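Local coordinates for 3-oxoacyl-[acyl-carrier-protein] synthase 3 (Pseudomonas aeruginosa, PDB 2X3E) that probably catalyses the first condensation of fatty acid synthesis, joining an acetyl group from acetyl-CoA to two carbons from malonyl-ACP, at residues Ile47-Ala61 against Ala134-Leu146. The protein carries 1 engineered substitution. Sequence-based numbering, arbitrary orientation.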
ATOM      1  N   ILE A  47      22.417  -9.839   1.995  1.00 22.10           N
ATOM      2  CA  ILE A  47      21.746 -10.419   0.833  1.00 22.19           C
ATOM      3  C   ILE A  47      20.747 -11.484   1.290  1.00 21.75           C
ATOM      4  O   ILE A  47      21.122 -12.467   1.930  1.00 21.79           O
ATOM      5  CB  ILE A  47      22.783 -11.025  -0.155  1.00 23.51           C
ATOM      6  CG1 ILE A  47      23.778  -9.952  -0.626  1.00 24.32           C
ATOM      7  CG2 ILE A  47      22.095 -11.654  -1.356  1.00 23.76           C
ATOM      8  CD1 ILE A  47      23.149  -8.817  -1.429  1.00 23.36           C
ATOM      9  N   ALA A  48      19.478 -11.281   0.952  1.00 21.06           N
ATOM     10  CA  ALA A  48      18.394 -12.131   1.451  1.00 21.25           C
ATOM     11  C   ALA A  48      18.487 -13.577   0.968  1.00 22.74           C
ATOM     12  O   ALA A  48      18.137 -14.498   1.705  1.00 22.92           O
ATOM     13  CB  ALA A  48      17.044 -11.534   1.080  1.00 19.92           C
ATOM     14  N   GLY A  49      18.950 -13.777  -0.263  1.00 24.57           N
ATOM     15  CA  GLY A  49      19.132 -15.128  -0.806  1.00 26.20           C
ATOM     16  C   GLY A  49      17.800 -15.836  -0.975  1.00 26.55           C
ATOM     17  O   GLY A  49      16.959 -15.388  -1.754  1.00 27.04           O
ATOM     18  N   ASP A  50      17.591 -16.929  -0.240  1.00 27.13           N
ATOM     19  CA  ASP A  50      16.310 -17.648  -0.315  1.00 27.06           C
ATOM     20  C   ASP A  50      15.203 -17.022   0.537  1.00 25.48           C
ATOM     21  O   ASP A  50      14.040 -17.412   0.410  1.00 25.34           O
ATOM     22  CB  ASP A  50      16.465 -19.152   0.003  1.00 28.41           C
ATOM     23  CG  ASP A  50      16.970 -19.433   1.418  1.00 29.68           C
ATOM     24  OD1 ASP A  50      16.982 -18.523   2.272  1.00 31.73           O
ATOM     25  OD2 ASP A  50      17.353 -20.597   1.674  1.00 33.88           O
ATOM     26  N   LEU A  51      15.557 -16.053   1.384  1.00 24.18           N
ATOM     27  CA  LEU A  51      14.578 -15.346   2.211  1.00 22.63           C
ATOM     28  C   LEU A  51      13.909 -14.228   1.418  1.00 21.53           C
ATOM     29  O   LEU A  51      14.551 -13.577   0.594  1.00 21.43           O
ATOM     30  CB  LEU A  51      15.245 -14.764   3.465  1.00 22.49           C
ATOM     31  CG  LEU A  51      15.898 -15.772   4.415  1.00 24.01           C
ATOM     32  CD1 LEU A  51      16.432 -15.057   5.632  1.00 25.46           C
ATOM     33  CD2 LEU A  51      14.920 -16.857   4.841  1.00 24.68           C
ATOM     34  N   GLY A  52      12.617 -14.028   1.657  1.00 20.12           N
ATOM     35  CA  GLY A  52      11.863 -12.933   1.048  1.00 19.21           C
ATOM     36  C   GLY A  52      11.662 -11.792   2.026  1.00 17.74           C
ATOM     37  O   GLY A  52      12.071 -11.876   3.192  1.00 17.36           O
ATOM     38  N   SER A  53      11.028 -10.722   1.556  1.00 16.93           N
ATOM     39  CA  SER A  53      10.691  -9.593   2.420  1.00 16.51           C
ATOM     40  C   SER A  53       9.851 -10.030   3.623  1.00 16.07           C
ATOM     41  O   SER A  53      10.055  -9.541   4.736  1.00 16.59           O
ATOM     42  CB  SER A  53       9.962  -8.504   1.624  1.00 16.09           C
ATOM     43  OG  SER A  53      10.857  -7.887   0.702  1.00 16.79           O
ATOM     44  N   GLY A  54       8.912 -10.948   3.403  1.00 16.01           N
ATOM     45  CA  GLY A  54       8.057 -11.450   4.479  1.00 15.94           C
ATOM     46  C   GLY A  54       8.860 -12.064   5.617  1.00 16.14           C
ATOM     47  O   GLY A  54       8.612 -11.772   6.786  1.00 15.63           O
ATOM     48  N   ASP A  55       9.827 -12.905   5.263  1.00 17.00           N
ATOM     49  CA  ASP A  55      10.718 -13.537   6.236  1.00 17.47           C
ATOM     50  C   ASP A  55      11.485 -12.497   7.066  1.00 17.06           C
ATOM     51  O   ASP A  55      11.580 -12.622   8.284  1.00 16.91           O
ATOM     52  CB  ASP A  55      11.725 -14.458   5.538  1.00 18.60           C
ATOM     53  CG  ASP A  55      11.072 -15.631   4.816  1.00 20.91           C
ATOM     54  OD1 ASP A  55      10.211 -16.319   5.414  1.00 23.89           O
ATOM     55  OD2 ASP A  55      11.445 -15.881   3.649  1.00 21.64           O
ATOM     56  N   LEU A  56      12.037 -11.478   6.404  1.00 16.72           N
ATOM     57  CA  LEU A  56      12.811 -10.444   7.095  1.00 16.25           C
ATOM     58  C   LEU A  56      11.903  -9.608   7.990  1.00 15.53           C
ATOM     59  O   LEU A  56      12.263  -9.265   9.126  1.00 15.21           O
ATOM     60  CB  LEU A  56      13.525  -9.521   6.101  1.00 16.56           C
ATOM     61  CG  LEU A  56      14.464 -10.133   5.055  1.00 17.12           C
ATOM     62  CD1 LEU A  56      15.277  -9.024   4.376  1.00 16.89           C
ATOM     63  CD2 LEU A  56      15.391 -11.184   5.655  1.00 18.04           C
ATOM     64  N   ALA A  57      10.724  -9.283   7.468  1.00 14.67           N
ATOM     65  CA  ALA A  57       9.750  -8.492   8.205  1.00 14.39           C
ATOM     66  C   ALA A  57       9.297  -9.205   9.479  1.00 14.64           C
ATOM     67  O   ALA A  57       9.097  -8.573  10.516  1.00 14.59           O
ATOM     68  CB  ALA A  57       8.547  -8.169   7.306  1.00 13.81           C
ATOM     69  N   LEU A  58       9.139 -10.521   9.394  1.00 15.42           N
ATOM     70  CA  LEU A  58       8.709 -11.323  10.532  1.00 16.04           C
ATOM     71  C   LEU A  58       9.703 -11.210  11.686  1.00 16.18           C
ATOM     72  O   LEU A  58       9.310 -10.979  12.828  1.00 16.16           O
ATOM     73  CB  LEU A  58       8.540 -12.779  10.101  1.00 16.91           C
ATOM     74  CG  LEU A  58       7.989 -13.779  11.107  1.00 18.90           C
ATOM     75  CD1 LEU A  58       6.601 -13.378  11.591  1.00 19.91           C
ATOM     76  CD2 LEU A  58       7.957 -15.152  10.469  1.00 20.83           C
ATOM     77  N   ARG A  59      10.992 -11.338  11.378  1.00 16.00           N
ATOM     78  CA  ARG A  59      12.033 -11.245  12.398  1.00 16.33           C
ATOM     79  C   ARG A  59      12.108  -9.844  13.001  1.00 15.50           C
ATOM     80  O   ARG A  59      12.225  -9.703  14.224  1.00 15.91           O
ATOM     81  CB  ARG A  59      13.399 -11.658  11.833  1.00 16.59           C
ATOM     82  CG  ARG A  59      13.549 -13.152  11.537  1.00 17.75           C
ATOM     83  CD  ARG A  59      13.457 -14.025  12.803  1.00 18.70           C
ATOM     84  NE  ARG A  59      14.501 -13.713  13.778  1.00 19.62           N
ATOM     85  CZ  ARG A  59      15.736 -14.215  13.760  1.00 20.10           C
ATOM     86  NH1 ARG A  59      16.113 -15.067  12.813  1.00 20.19           N
ATOM     87  NH2 ARG A  59      16.606 -13.853  14.692  1.00 22.21           N
ATOM     88  N   ALA A  60      12.034  -8.814  12.160  1.00 14.60           N
ATOM     89  CA  ALA A  60      12.074  -7.429  12.656  1.00 14.64           C
ATOM     90  C   ALA A  60      10.886  -7.107  13.553  1.00 14.44           C
ATOM     91  O   ALA A  60      11.041  -6.459  14.593  1.00 14.77           O
ATOM     92  CB  ALA A  60      12.144  -6.434  11.505  1.00 14.04           C
ATOM     93  N   ALA A  61       9.705  -7.554  13.136  1.00 14.51           N
ATOM     94  CA  ALA A  61       8.465  -7.304  13.869  1.00 14.71           C
ATOM     95  C   ALA A  61       8.429  -8.014  15.219  1.00 15.23           C
ATOM     96  O   ALA A  61       7.978  -7.431  16.210  1.00 15.67           O
ATOM     97  CB  ALA A  61       7.264  -7.714  13.022  1.00 14.65           C
ATOM     98  N   ALA A 134      -0.051  -0.551  16.545  1.00 15.02           N
ATOM     99  CA  ALA A 134       0.316  -1.010  15.213  1.00 14.62           C
ATOM    100  C   ALA A 134       1.789  -1.322  15.099  1.00 13.98           C
ATOM    101  O   ALA A 134       2.626  -0.699  15.756  1.00 13.54           O
ATOM    102  CB  ALA A 134      -0.047   0.039  14.180  1.00 14.33           C
ATOM    103  N   LEU A 135       2.083  -2.290  14.239  1.00 13.71           N
ATOM    104  CA  LEU A 135       3.419  -2.514  13.727  1.00 13.51           C
ATOM    105  C   LEU A 135       3.529  -1.872  12.349  1.00 13.20           C
ATOM    106  O   LEU A 135       2.653  -2.059  11.494  1.00 13.58           O
ATOM    107  CB  LEU A 135       3.709  -4.016  13.603  1.00 13.35           C
ATOM    108  CG  LEU A 135       4.292  -4.708  14.835  1.00 13.82           C
ATOM    109  CD1 LEU A 135       4.067  -6.216  14.773  1.00 14.21           C
ATOM    110  CD2 LEU A 135       5.796  -4.399  14.955  1.00 12.57           C
ATOM    111  N   LEU A 136       4.602  -1.117  12.141  1.00 12.86           N
ATOM    112  CA  LEU A 136       5.005  -0.680  10.809  1.00 12.38           C
ATOM    113  C   LEU A 136       6.368  -1.293  10.522  1.00 12.71           C
ATOM    114  O   LEU A 136       7.308  -1.097  11.291  1.00 12.13           O
ATOM    115  CB  LEU A 136       5.103   0.841  10.724  1.00 12.56           C
ATOM    116  CG  LEU A 136       5.723   1.382   9.429  1.00 12.58           C
ATOM    117  CD1 LEU A 136       4.840   1.037   8.240  1.00 11.49           C
ATOM    118  CD2 LEU A 136       5.937   2.894   9.544  1.00 13.32           C
ATOM    119  N   VAL A 137       6.467  -2.046   9.428  1.00 12.61           N
ATOM    120  CA  VAL A 137       7.736  -2.635   9.016  1.00 12.85           C
ATOM    121  C   VAL A 137       8.159  -2.057   7.677  1.00 13.02           C
ATOM    122  O   VAL A 137       7.442  -2.199   6.684  1.00 13.37           O
ATOM    123  CB  VAL A 137       7.648  -4.169   8.862  1.00 12.96           C
ATOM    124  CG1 VAL A 137       9.036  -4.759   8.556  1.00 12.82           C
ATOM    125  CG2 VAL A 137       7.043  -4.816  10.108  1.00 12.80           C
ATOM    126  N   GLY A 138       9.298  -1.375   7.670  1.00 12.87           N
ATOM    127  CA  GLY A 138       9.977  -1.006   6.432  1.00 13.40           C
ATOM    128  C   GLY A 138      10.862  -2.167   6.023  1.00 13.58           C
ATOM    129  O   GLY A 138      11.773  -2.527   6.753  1.00 14.34           O
ATOM    130  N   VAL A 139      10.570  -2.773   4.875  1.00 13.64           N
ATOM    131  CA  VAL A 139      11.308  -3.945   4.411  1.00 13.72           C
ATOM    132  C   VAL A 139      11.445  -3.930   2.899  1.00 14.14           C
ATOM    133  O   VAL A 139      10.485  -3.646   2.186  1.00 14.13           O
ATOM    134  CB  VAL A 139      10.619  -5.267   4.845  1.00 13.81           C
ATOM    135  CG1 VAL A 139       9.141  -5.318   4.388  1.00 12.90           C
ATOM    136  CG2 VAL A 139      11.396  -6.480   4.331  1.00 13.84           C
ATOM    137  N   ASP A 140      12.639  -4.242   2.417  1.00 14.57           N
ATOM    138  CA  ASP A 140      12.856  -4.427   0.995  1.00 14.69           C
ATOM    139  C   ASP A 140      13.995  -5.413   0.751  1.00 15.38           C
ATOM    140  O   ASP A 140      14.963  -5.471   1.520  1.00 15.60           O
ATOM    141  CB  ASP A 140      13.125  -3.079   0.306  1.00 14.80           C
ATOM    142  CG  ASP A 140      11.858  -2.437  -0.262  1.00 14.40           C
ATOM    143  OD1 ASP A 140      11.117  -3.121  -0.992  1.00 15.49           O
ATOM    144  OD2 ASP A 140      11.608  -1.237   0.001  1.00 12.72           O
ATOM    145  N   THR A 141      13.846  -6.199  -0.309  1.00 15.48           N
ATOM    146  CA  THR A 141      14.854  -7.152  -0.753  1.00 16.11           C
ATOM    147  C   THR A 141      15.230  -6.841  -2.206  1.00 16.59           C
ATOM    148  O   THR A 141      15.100  -7.684  -3.110  1.00 17.18           O
ATOM    149  CB  THR A 141      14.356  -8.601  -0.630  1.00 16.39           C
ATOM    150  OG1 THR A 141      13.054  -8.711  -1.221  1.00 15.17           O
ATOM    151  CG2 THR A 141      14.291  -9.026   0.839  1.00 15.95           C
ATOM    152  N   PHE A 142      15.708  -5.619  -2.415  1.00 16.42           N
ATOM    153  CA  PHE A 142      16.081  -5.146  -3.748  1.00 16.98           C
ATOM    154  C   PHE A 142      17.115  -6.007  -4.459  1.00 17.88           C
ATOM    155  O   PHE A 142      17.129  -6.033  -5.686  1.00 18.08           O
ATOM    156  CB  PHE A 142      16.572  -3.691  -3.703  1.00 16.70           C
ATOM    157  CG  PHE A 142      15.524  -2.686  -4.086  1.00 16.03           C
ATOM    158  CD1 PHE A 142      14.265  -2.725  -3.509  1.00 15.21           C
ATOM    159  CD2 PHE A 142      15.796  -1.696  -5.025  1.00 16.17           C
ATOM    160  CE1 PHE A 142      13.296  -1.798  -3.858  1.00 16.08           C
ATOM    161  CE2 PHE A 142      14.831  -0.769  -5.377  1.00 15.93           C
ATOM    162  CZ  PHE A 142      13.575  -0.821  -4.788  1.00 15.88           C
ATOM    163  N   SER A 143      17.973  -6.705  -3.718  1.00 18.76           N
ATOM    164  CA  SER A 143      18.977  -7.574  -4.357  1.00 19.88           C
ATOM    165  C   SER A 143      18.340  -8.585  -5.311  1.00 20.59           C
ATOM    166  O   SER A 143      18.946  -8.946  -6.318  1.00 21.41           O
ATOM    167  CB  SER A 143      19.845  -8.306  -3.329  1.00 20.18           C
ATOM    168  OG  SER A 143      19.154  -9.399  -2.749  1.00 20.11           O
ATOM    169  N   HIS A 144      17.120  -9.034  -5.011  1.00 20.51           N
ATOM    170  CA  HIS A 144      16.420  -9.963  -5.910  1.00 21.22           C
ATOM    171  C   HIS A 144      16.103  -9.327  -7.258  1.00 21.14           C
ATOM    172  O   HIS A 144      15.901 -10.037  -8.239  1.00 21.76           O
ATOM    173  CB  HIS A 144      15.112 -10.470  -5.292  1.00 21.04           C
ATOM    174  CG  HIS A 144      15.306 -11.327  -4.083  1.00 22.69           C
ATOM    175  ND1 HIS A 144      14.488 -11.245  -2.978  1.00 23.64           N
ATOM    176  CD2 HIS A 144      16.222 -12.283  -3.802  1.00 24.05           C
ATOM    177  CE1 HIS A 144      14.891 -12.113  -2.068  1.00 23.29           C
ATOM    178  NE2 HIS A 144      15.943 -12.755  -2.542  1.00 25.13           N
ATOM    179  N   THR A 145      16.072  -7.994  -7.298  1.00 20.43           N
ATOM    180  CA  THR A 145      15.603  -7.235  -8.455  1.00 20.23           C
ATOM    181  C   THR A 145      16.732  -6.581  -9.261  1.00 20.62           C
ATOM    182  O   THR A 145      16.472  -5.899 -10.251  1.00 20.89           O
ATOM    183  CB  THR A 145      14.624  -6.119  -8.002  1.00 19.37           C
ATOM    184  OG1 THR A 145      15.357  -5.041  -7.403  1.00 19.13           O
ATOM    185  CG2 THR A 145      13.610  -6.658  -6.990  1.00 18.70           C
ATOM    186  N   LEU A 146      17.979  -6.782  -8.846  1.00 20.62           N
ATOM    187  CA  LEU A 146      19.105  -6.133  -9.510  1.00 21.02           C
ATOM    188  C   LEU A 146      19.582  -6.949 -10.702  1.00 22.24           C
ATOM    189  O   LEU A 146      19.538  -8.180 -10.685  1.00 21.99           O
ATOM    190  CB  LEU A 146      20.259  -5.920  -8.528  1.00 20.87           C
ATOM    191  CG  LEU A 146      19.926  -5.073  -7.295  1.00 19.88           C
ATOM    192  CD1 LEU A 146      21.164  -4.846  -6.427  1.00 20.30           C
ATOM    193  CD2 LEU A 146      19.294  -3.729  -7.696  1.00 19.02           C
TER
HETATM  194  O   HOH W   1      19.171 -12.122  -2.774  1.00 20.25           O
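Ala-57 and Ala-61, one turn apart on helix 53-61, press their methyls onto the valines and leucine that strand 134-140 raises at alternate positions. CB of Ala-57 settles over Val-137, 3.7 Å from its CG1, and also touches CG1 of Val-139; CB of Ala-61 meets CD1 of Leu-135 at 3.9 Å. With small alanines at these points the helix lies low on the sheet, its axis 7.8 Å from that of the strand and running at 147° to it. Val-139 turns CG2 anti to its backbone N, which carries this methyl under the first helical turn, against CB and the carbonyl oxygen of Ser-53. A buried polar pair adjoins this packing: the hydroxyls Ser-53 OG and Thr-141 OG1 stand 3.0 Å apart, and Ser-53 OG hydrogen-bonds to Thr-82 O. CG2 of Thr-141 touches both Ala-48 CB and Leu-56 CD1, each at 3.7 Å. The strand is the middle one of the five-stranded mixed sheet of the thiolase fold, and the helix covers one of its faces while helix 114-127 packs on the other through Ala-134 and Leu-136. Asp-140, pointing away from the helix, lies on the side of the predicted active-site residues Ala-112 (changed in this structure) and Asn-280.

The contact is looser and more open where Ile-47 and Gly-49 face Ser-143 and His-144. His-144 reaches edge-on into the turn 48-51, its NE2 donating to Gly-49 O at 2.9 Å. The donor sits 26° outside the carbonyl plane. On the same ring CE1 lies 3.1 Å from Leu-51 O. At this partly exposed end a water accepts from Gly-49 N and donates to Ser-143 OG (2.7 Å), which is itself hydrogen-bonded to Asp-159, and CD1 of Ile-47 rests on Ser-143 CB.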